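Local coordinates for Lin1944 protein (Listeria innocua, PDB 3D7L), which is of unknown function but belongs to the short-chain dehydrogenase/reductase family and is therefore probably an oxidoreductase, at residues 102-107 / 148-153; 109-114 / 187-192; 153-158 / 197-202. One frame throughout, in Å; residues are numbered along the deposited sequence.

From the N terminus, the chain builds the first half of a parallel sheet, and helix 79-100 then leads to segment 102-107, which turns a corner at 106-107. Contact 1 closes the loop that runs through strand 108-113 and helix 126-142, bringing 148-153 back beside that corner, at the start of strand 151-157. Contact 2 opens inside this loop, on 109-114, and closes only at helix 179-191, so contacts 1 and 2 cross. Contact 3 begins at Asn153, which it shares with contact 1, and ends at the C terminus; it follows contact 1 in series and crosses contact 2. Together they tie strands 108-113, 151-157 and 198-201 to the helix packed on them.

Contact 1. Residues 102-107 / 148-153; sequences DSLNDK and RGIRIN
Arg148 reaches across to segment 102-107 and spends its guanidinium on two acceptors there. NH1 and NH2 grip the same backbone oxygen end-on, lying 3.0 Å and 2.9 Å from Leu104 O, which sits nearly in the guanidinium plane. NH2 also gives a straighter bond to the carboxylate: Arg148 NH2 to Asp106 OD2 is 2.7 Å, at 162°, a salt bridge that meets the oxygen nearly along its C-O axis. The two flat groups are nonetheless turned 43° apart. The chain is extended at chi2 and bent at chi3 (-73°), which turns the guanidinium toward Leu104 O and Asp106. Lys58 donates to Leu104 O as well, giving that one carbonyl three nitrogen donors. NH1 has a second acceptor in a water, which donates in turn to Asp102 OD1.

Backbone and water bonds complete the accounting. Lys107 N is satisfied by the carbonyl of Arg148, with N to O 2.7 Å. Lys107 O accepts from two waters, one of which accepts from Arg151 NE and the other from Arg151 NH2; Arg151 NH1 goes to the carbonyls of Ser189 and Gln194. A fourth water accepts from Lys107 NZ and donates to Gly149 O.

Beneath the charged layer, Leu104 CD1 rests 3.7 Å from Ile150 CG2, and Ile150 CD1 lies over one face of the Arg148 guanidinium toward its rim. Leu104 continues inward onto Phe110, Val59 and Ile62. This is the N-terminal end of two neighbouring strands in the Rossmann-type parallel sheet of the short-chain dehydrogenase/reductase fold, where the turns leading into 108-113 and 151-157 are bound to each other.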
# COMPACT_ATOMS: atom_id res chain seq x y z
N ASP D 102 -15.06 -3.78 16.40
CA ASP D 102 -16.19 -4.04 17.27
C ASP D 102 -16.03 -5.35 18.05
O ASP D 102 -16.71 -5.57 19.05
CB ASP D 102 -17.51 -4.02 16.47
CG ASP D 102 -18.11 -2.61 16.34
OD1 ASP D 102 -17.81 -1.74 17.20
OD2 ASP D 102 -18.90 -2.35 15.40
N SER D 103 -15.09 -6.19 17.61
CA SER D 103 -14.78 -7.43 18.30
C SER D 103 -13.67 -7.31 19.33
O SER D 103 -13.37 -8.27 20.02
CB SER D 103 -14.40 -8.53 17.31
OG SER D 103 -15.55 -8.92 16.58
N LEU D 104 -13.04 -6.13 19.43
CA LEU D 104 -11.97 -5.99 20.40
C LEU D 104 -12.45 -5.41 21.70
O LEU D 104 -13.23 -4.45 21.73
CB LEU D 104 -10.82 -5.13 19.85
CG LEU D 104 -9.80 -5.80 18.94
CD1 LEU D 104 -8.78 -4.77 18.60
CD2 LEU D 104 -9.14 -7.04 19.63
N ASN D 105 -11.96 -6.00 22.79
CA ASN D 105 -12.15 -5.45 24.10
C ASN D 105 -11.40 -4.11 24.23
O ASN D 105 -10.48 -3.81 23.46
CB ASN D 105 -11.68 -6.45 25.16
CG ASN D 105 -12.66 -7.61 25.37
OD1 ASN D 105 -13.89 -7.44 25.29
ND2 ASN D 105 -12.13 -8.79 25.65
N ASP D 106 -11.82 -3.30 25.21
CA ASP D 106 -11.16 -2.03 25.50
C ASP D 106 -9.66 -2.27 25.71
O ASP D 106 -9.28 -3.23 26.36
CB ASP D 106 -11.78 -1.41 26.75
CG ASP D 106 -13.21 -0.89 26.51
OD1 ASP D 106 -13.85 -0.48 27.49
OD2 ASP D 106 -13.71 -0.90 25.37
N LYS D 107 -8.81 -1.43 25.12
CA LYS D 107 -7.35 -1.56 25.23
C LYS D 107 -6.78 -2.77 24.48
O LYS D 107 -5.64 -3.14 24.69
CB LYS D 107 -6.90 -1.63 26.71
CG LYS D 107 -7.57 -0.62 27.67
CD LYS D 107 -6.60 0.39 28.24
CE LYS D 107 -6.50 1.63 27.33
NZ LYS D 107 -5.14 2.26 27.35
N ARG D 148 -11.54 3.45 22.19
CA ARG D 148 -11.44 2.61 23.41
C ARG D 148 -10.02 2.07 23.76
O ARG D 148 -9.86 1.00 24.38
CB ARG D 148 -12.48 1.49 23.35
CG ARG D 148 -13.91 1.98 23.09
CD ARG D 148 -14.91 0.83 23.00
NE ARG D 148 -14.82 0.02 21.77
CZ ARG D 148 -14.27 -1.20 21.71
NH1 ARG D 148 -14.28 -1.87 20.56
NH2 ARG D 148 -13.71 -1.75 22.80
N GLY D 149 -9.00 2.83 23.37
CA GLY D 149 -7.59 2.55 23.73
C GLY D 149 -6.95 1.44 22.91
O GLY D 149 -5.86 0.95 23.24
N ILE D 150 -7.61 1.05 21.84
CA ILE D 150 -7.16 -0.02 20.98
C ILE D 150 -5.87 0.35 20.26
O ILE D 150 -5.70 1.49 19.81
CB ILE D 150 -8.26 -0.44 20.01
CG1 ILE D 150 -9.35 -1.25 20.75
CG2 ILE D 150 -7.68 -1.25 18.87
CD1 ILE D 150 -10.75 -1.18 20.12
N ARG D 151 -4.94 -0.60 20.17
CA ARG D 151 -3.64 -0.37 19.50
C ARG D 151 -3.53 -1.16 18.21
O ARG D 151 -4.23 -2.17 18.02
CB ARG D 151 -2.47 -0.71 20.44
CG ARG D 151 -2.57 -0.02 21.83
CD ARG D 151 -1.43 -0.47 22.79
NE ARG D 151 -1.62 -1.86 23.17
CZ ARG D 151 -0.94 -2.91 22.69
NH1 ARG D 151 0.05 -2.76 21.83
NH2 ARG D 151 -1.24 -4.12 23.11
N ILE D 152 -2.66 -0.69 17.31
CA ILE D 152 -2.42 -1.43 16.06
C ILE D 152 -0.97 -1.26 15.60
O ILE D 152 -0.48 -0.13 15.44
CB ILE D 152 -3.44 -1.02 14.92
CG1 ILE D 152 -3.07 -1.71 13.59
CG2 ILE D 152 -3.47 0.53 14.72
CD1 ILE D 152 -4.23 -1.74 12.58
N ASN D 153 -0.29 -2.39 15.41
CA ASN D 153 1.09 -2.39 14.92
C ASN D 153 1.26 -3.37 13.76
O ASN D 153 0.39 -4.19 13.51
CB ASN D 153 2.07 -2.80 16.03
CG ASN D 153 1.99 -1.90 17.25
OD1 ASN D 153 2.29 -0.71 17.17
ND2 ASN D 153 1.62 -2.48 18.40
O HOH W 1 -15.82 -0.32 18.66
O HOH W 2 -3.39 -1.61 25.30
O HOH W 3 -3.59 -4.67 24.58
O HOH W 4 -4.00 1.05 25.36

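Contact 2. Residues 109-114 / 187-192; sequences SFTLTT and EKSVFG
Thr111 and Ser189 join two hydroxyls where helix 179-191 packs on the parallel sheet of this Rossmann-type alpha/beta fold. The helix runs nearly antiparallel to strand 109-113, at 164°, with the axes 8.2 Å apart at their closest.

Thr111 can be followed outward. Its CB already faces the helix, 4.1 Å from Ser189 CB. From there the side chain forks: the methyl CG2 packs against Ser189 CB at 3.7 Å, while the hydroxyl makes the polar link, Thr111 OG1 to Ser189 OG being 2.8 Å. With chi1 at -49°, OG1 stands beside the strand's own backbone N and leaves the methyl beside the carbonyl carbon, so both branches meet the same serine. OG1 also has Val190 CG2 next to it, at 4.1 Å.

Ser189 OG is held from a second direction by the side-chain amide of Asn153, a donor from the neighbouring strand. Val190 fills in beside the serine, against Ala61 and Val63 of strand 59-64. Toward the start of the strand, Ser109 reaches the helix through a water, which lies 2.7 Å from Ser109 OG and donates to Val190 O at 3.0 Å.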
# COMPACT_ATOMS: atom_id res chain seq x y z
N SER D 109 -5.75 -4.92 20.83
CA SER D 109 -4.82 -4.55 19.74
C SER D 109 -5.04 -5.36 18.47
O SER D 109 -5.53 -6.48 18.55
CB SER D 109 -3.37 -4.74 20.19
OG SER D 109 -3.06 -6.11 20.31
N PHE D 110 -4.64 -4.78 17.32
CA PHE D 110 -4.45 -5.51 16.06
C PHE D 110 -2.96 -5.66 15.78
O PHE D 110 -2.19 -4.74 16.00
CB PHE D 110 -5.04 -4.73 14.87
CG PHE D 110 -6.53 -4.65 14.85
CD1 PHE D 110 -7.29 -5.70 14.34
CD2 PHE D 110 -7.19 -3.51 15.32
CE1 PHE D 110 -8.68 -5.63 14.31
CE2 PHE D 110 -8.60 -3.45 15.28
CZ PHE D 110 -9.32 -4.50 14.76
N THR D 111 -2.54 -6.82 15.26
CA THR D 111 -1.17 -6.95 14.72
C THR D 111 -1.26 -7.52 13.31
O THR D 111 -1.85 -8.58 13.11
CB THR D 111 -0.29 -7.83 15.58
OG1 THR D 111 -0.40 -7.42 16.93
CG2 THR D 111 1.17 -7.75 15.13
N LEU D 112 -0.65 -6.83 12.34
CA LEU D 112 -0.74 -7.24 10.93
C LEU D 112 0.63 -7.63 10.38
O LEU D 112 1.64 -7.18 10.90
CB LEU D 112 -1.34 -6.11 10.10
CG LEU D 112 -2.85 -5.99 9.88
CD1 LEU D 112 -3.78 -6.66 10.94
CD2 LEU D 112 -3.27 -4.51 9.58
N THR D 113 0.69 -8.46 9.34
CA THR D 113 2.02 -8.88 8.85
C THR D 113 2.38 -8.17 7.55
O THR D 113 1.56 -8.07 6.66
CB THR D 113 2.14 -10.42 8.65
OG1 THR D 113 1.86 -11.08 9.89
CG2 THR D 113 3.54 -10.80 8.18
N THR D 114 3.61 -7.64 7.46
CA THR D 114 4.09 -7.03 6.22
C THR D 114 5.27 -7.88 5.66
O THR D 114 5.08 -9.07 5.38
CB THR D 114 4.46 -5.54 6.45
OG1 THR D 114 5.35 -5.44 7.57
CG2 THR D 114 3.23 -4.68 6.78
N GLU D 187 4.52 -10.97 19.93
CA GLU D 187 4.33 -10.90 21.38
C GLU D 187 4.50 -9.46 21.91
O GLU D 187 3.75 -9.02 22.76
CB GLU D 187 5.24 -11.87 22.12
CG GLU D 187 5.15 -11.74 23.64
CD GLU D 187 6.04 -12.72 24.41
OE1 GLU D 187 6.63 -13.63 23.81
OE2 GLU D 187 6.15 -12.60 25.63
N LYS D 188 5.51 -8.75 21.40
CA LYS D 188 5.74 -7.35 21.73
C LYS D 188 4.50 -6.52 21.38
O LYS D 188 4.05 -5.73 22.20
CB LYS D 188 6.99 -6.83 20.99
CG LYS D 188 7.34 -5.39 21.30
CD LYS D 188 8.58 -4.94 20.52
CE LYS D 188 8.83 -3.45 20.73
NZ LYS D 188 9.15 -3.07 22.13
N SER D 189 3.94 -6.73 20.18
CA SER D 189 2.72 -6.02 19.78
C SER D 189 1.52 -6.35 20.68
O SER D 189 0.84 -5.44 21.13
CB SER D 189 2.37 -6.25 18.31
OG SER D 189 1.24 -5.48 17.99
N VAL D 190 1.29 -7.62 20.98
CA VAL D 190 0.13 -8.00 21.79
C VAL D 190 0.25 -7.58 23.26
O VAL D 190 -0.71 -7.07 23.85
CB VAL D 190 -0.17 -9.53 21.67
CG1 VAL D 190 -1.27 -10.01 22.67
CG2 VAL D 190 -0.55 -9.88 20.24
N PHE D 191 1.42 -7.78 23.85
CA PHE D 191 1.56 -7.66 25.29
C PHE D 191 2.20 -6.36 25.74
O PHE D 191 2.07 -5.97 26.91
CB PHE D 191 2.33 -8.86 25.85
CG PHE D 191 1.52 -10.12 25.86
CD1 PHE D 191 0.58 -10.34 26.87
CD2 PHE D 191 1.68 -11.07 24.87
CE1 PHE D 191 -0.20 -11.51 26.88
CE2 PHE D 191 0.93 -12.25 24.88
CZ PHE D 191 -0.03 -12.46 25.89
N GLY D 192 2.90 -5.70 24.82
CA GLY D 192 3.41 -4.34 25.03
C GLY D 192 2.29 -3.31 24.91
O GLY D 192 1.10 -3.66 24.92
O HOH W 5 -3.51 -6.79 22.92

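Contact 3. Residues 153-158 / 197-202; sequences NTVSPN and ESYQVY
Tyr199 N to Thr154 O, 2.8 Å and almost straight at 178°, lies in a parallel ladder that joins strand 198-201 to strand 151-157. Ser156 carries the next two rungs, its N donating to Tyr199 O and its O accepting from Val201 N. Side-chain amides extend the ladder at both ends. Asn153 OD1 takes Glu197 N (3.0 Å) on a lone pair in its carbonyl plane, and Asn158 ND2 gives to Tyr202 O, at the C-terminal carboxylate, at 2.9 Å.

On the face of Thr154 and Ser156, Ser156 OG donates to Tyr202 OH over 2.8 Å; its chi1 of -176° carries the hydroxyl beside the carbonyl carbon, to the phenol. Tyr202 OH also bonds to Glu119, and the ring lies over Gln200 CB. Nearby, one water bridges Thr154 OG1 and Ser198 OG.

The other face is mostly apolar, though the Tyr199 hydroxyl bonds to the side chain of Gln194. Val155 CG2 comes to the edge of the Tyr199 ring, 4.3 Å from CD2, and Val155 CG1 is 4.4 Å from Val201 CG2. Helix 179-191 lies against this side, through Val182 and Phe186.

This seam thus binds the C-terminal strand as one of the two outermost strands of the sheet within this chain: its polar bonds run along the backbone and into the last residue's carboxylate and phenol, while apolar packing fixes it to the helix.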
# COMPACT_ATOMS: atom_id res chain seq x y z
N ASN D 153 -0.29 -2.39 15.41
CA ASN D 153 1.09 -2.39 14.92
C ASN D 153 1.26 -3.37 13.76
O ASN D 153 0.39 -4.19 13.51
CB ASN D 153 2.07 -2.80 16.03
CG ASN D 153 1.99 -1.90 17.25
OD1 ASN D 153 2.29 -0.71 17.17
ND2 ASN D 153 1.62 -2.48 18.40
N THR D 154 2.40 -3.31 13.07
CA THR D 154 2.70 -4.30 12.06
C THR D 154 4.04 -4.96 12.38
O THR D 154 4.91 -4.36 13.02
CB THR D 154 2.73 -3.73 10.61
OG1 THR D 154 3.63 -2.64 10.53
CG2 THR D 154 1.36 -3.28 10.19
N VAL D 155 4.19 -6.20 11.95
CA VAL D 155 5.45 -6.92 12.06
C VAL D 155 5.94 -7.20 10.64
O VAL D 155 5.18 -7.69 9.80
CB VAL D 155 5.31 -8.19 12.91
CG1 VAL D 155 6.63 -9.03 12.89
CG2 VAL D 155 4.91 -7.82 14.36
N SER D 156 7.19 -6.83 10.37
CA SER D 156 7.77 -6.98 9.02
C SER D 156 8.96 -7.93 9.07
O SER D 156 10.06 -7.57 9.50
CB SER D 156 8.19 -5.64 8.44
OG SER D 156 8.66 -5.82 7.10
N PRO D 157 8.74 -9.18 8.65
CA PRO D 157 9.84 -10.13 8.71
C PRO D 157 10.69 -10.16 7.46
O PRO D 157 10.22 -9.87 6.35
CB PRO D 157 9.12 -11.48 8.87
CG PRO D 157 7.62 -11.19 8.69
CD PRO D 157 7.49 -9.81 8.19
N ASN D 158 11.94 -10.56 7.67
CA ASN D 158 12.82 -10.99 6.59
C ASN D 158 12.40 -12.40 6.20
O ASN D 158 11.52 -13.01 6.85
CB ASN D 158 14.26 -10.99 7.12
CG ASN D 158 15.30 -10.92 6.03
OD1 ASN D 158 15.04 -11.25 4.86
ND2 ASN D 158 16.52 -10.46 6.39
N GLU D 197 3.33 1.29 15.24
CA GLU D 197 4.68 0.81 15.02
C GLU D 197 4.75 -0.23 13.92
O GLU D 197 3.81 -0.99 13.71
CB GLU D 197 5.26 0.23 16.30
CG GLU D 197 5.30 1.20 17.50
CD GLU D 197 6.14 2.45 17.25
OE1 GLU D 197 7.14 2.41 16.48
OE2 GLU D 197 5.77 3.49 17.83
N SER D 198 5.87 -0.20 13.21
CA SER D 198 6.32 -1.24 12.28
C SER D 198 7.56 -1.87 12.92
O SER D 198 8.60 -1.21 13.07
CB SER D 198 6.62 -0.64 10.89
OG SER D 198 7.23 -1.59 10.02
N TYR D 199 7.43 -3.12 13.37
CA TYR D 199 8.50 -3.85 14.02
C TYR D 199 9.21 -4.66 12.97
O TYR D 199 8.71 -5.70 12.55
CB TYR D 199 7.94 -4.78 15.11
CG TYR D 199 7.29 -4.07 16.28
CD1 TYR D 199 7.90 -2.95 16.86
CD2 TYR D 199 6.09 -4.51 16.82
CE1 TYR D 199 7.32 -2.28 17.94
CE2 TYR D 199 5.50 -3.84 17.92
CZ TYR D 199 6.13 -2.74 18.47
OH TYR D 199 5.57 -2.06 19.52
N GLN D 200 10.37 -4.18 12.54
CA GLN D 200 11.15 -4.88 11.52
C GLN D 200 11.95 -6.00 12.20
O GLN D 200 12.55 -5.78 13.23
CB GLN D 200 12.13 -3.90 10.86
CG GLN D 200 11.51 -2.60 10.28
CD GLN D 200 12.58 -1.55 10.00
OE1 GLN D 200 13.61 -1.49 10.69
NE2 GLN D 200 12.37 -0.74 8.98
N VAL D 201 11.91 -7.22 11.65
CA VAL D 201 12.77 -8.30 12.15
C VAL D 201 13.63 -8.72 10.95
O VAL D 201 13.33 -9.71 10.27
CB VAL D 201 11.98 -9.52 12.76
CG1 VAL D 201 12.92 -10.52 13.45
CG2 VAL D 201 10.92 -9.06 13.78
N TYR D 202 14.69 -7.95 10.69
CA TYR D 202 15.51 -8.15 9.47
C TYR D 202 16.87 -8.77 9.76
O TYR D 202 17.51 -9.39 8.89
CB TYR D 202 15.68 -6.85 8.69
CG TYR D 202 14.41 -6.19 8.15
CD1 TYR D 202 13.22 -6.91 7.95
CD2 TYR D 202 14.42 -4.83 7.81
CE1 TYR D 202 12.08 -6.31 7.45
CE2 TYR D 202 13.25 -4.20 7.31
CZ TYR D 202 12.10 -4.96 7.13
OH TYR D 202 10.95 -4.37 6.62
OXT TYR D 202 17.37 -8.67 10.89
O HOH W 6 5.35 -2.85 8.55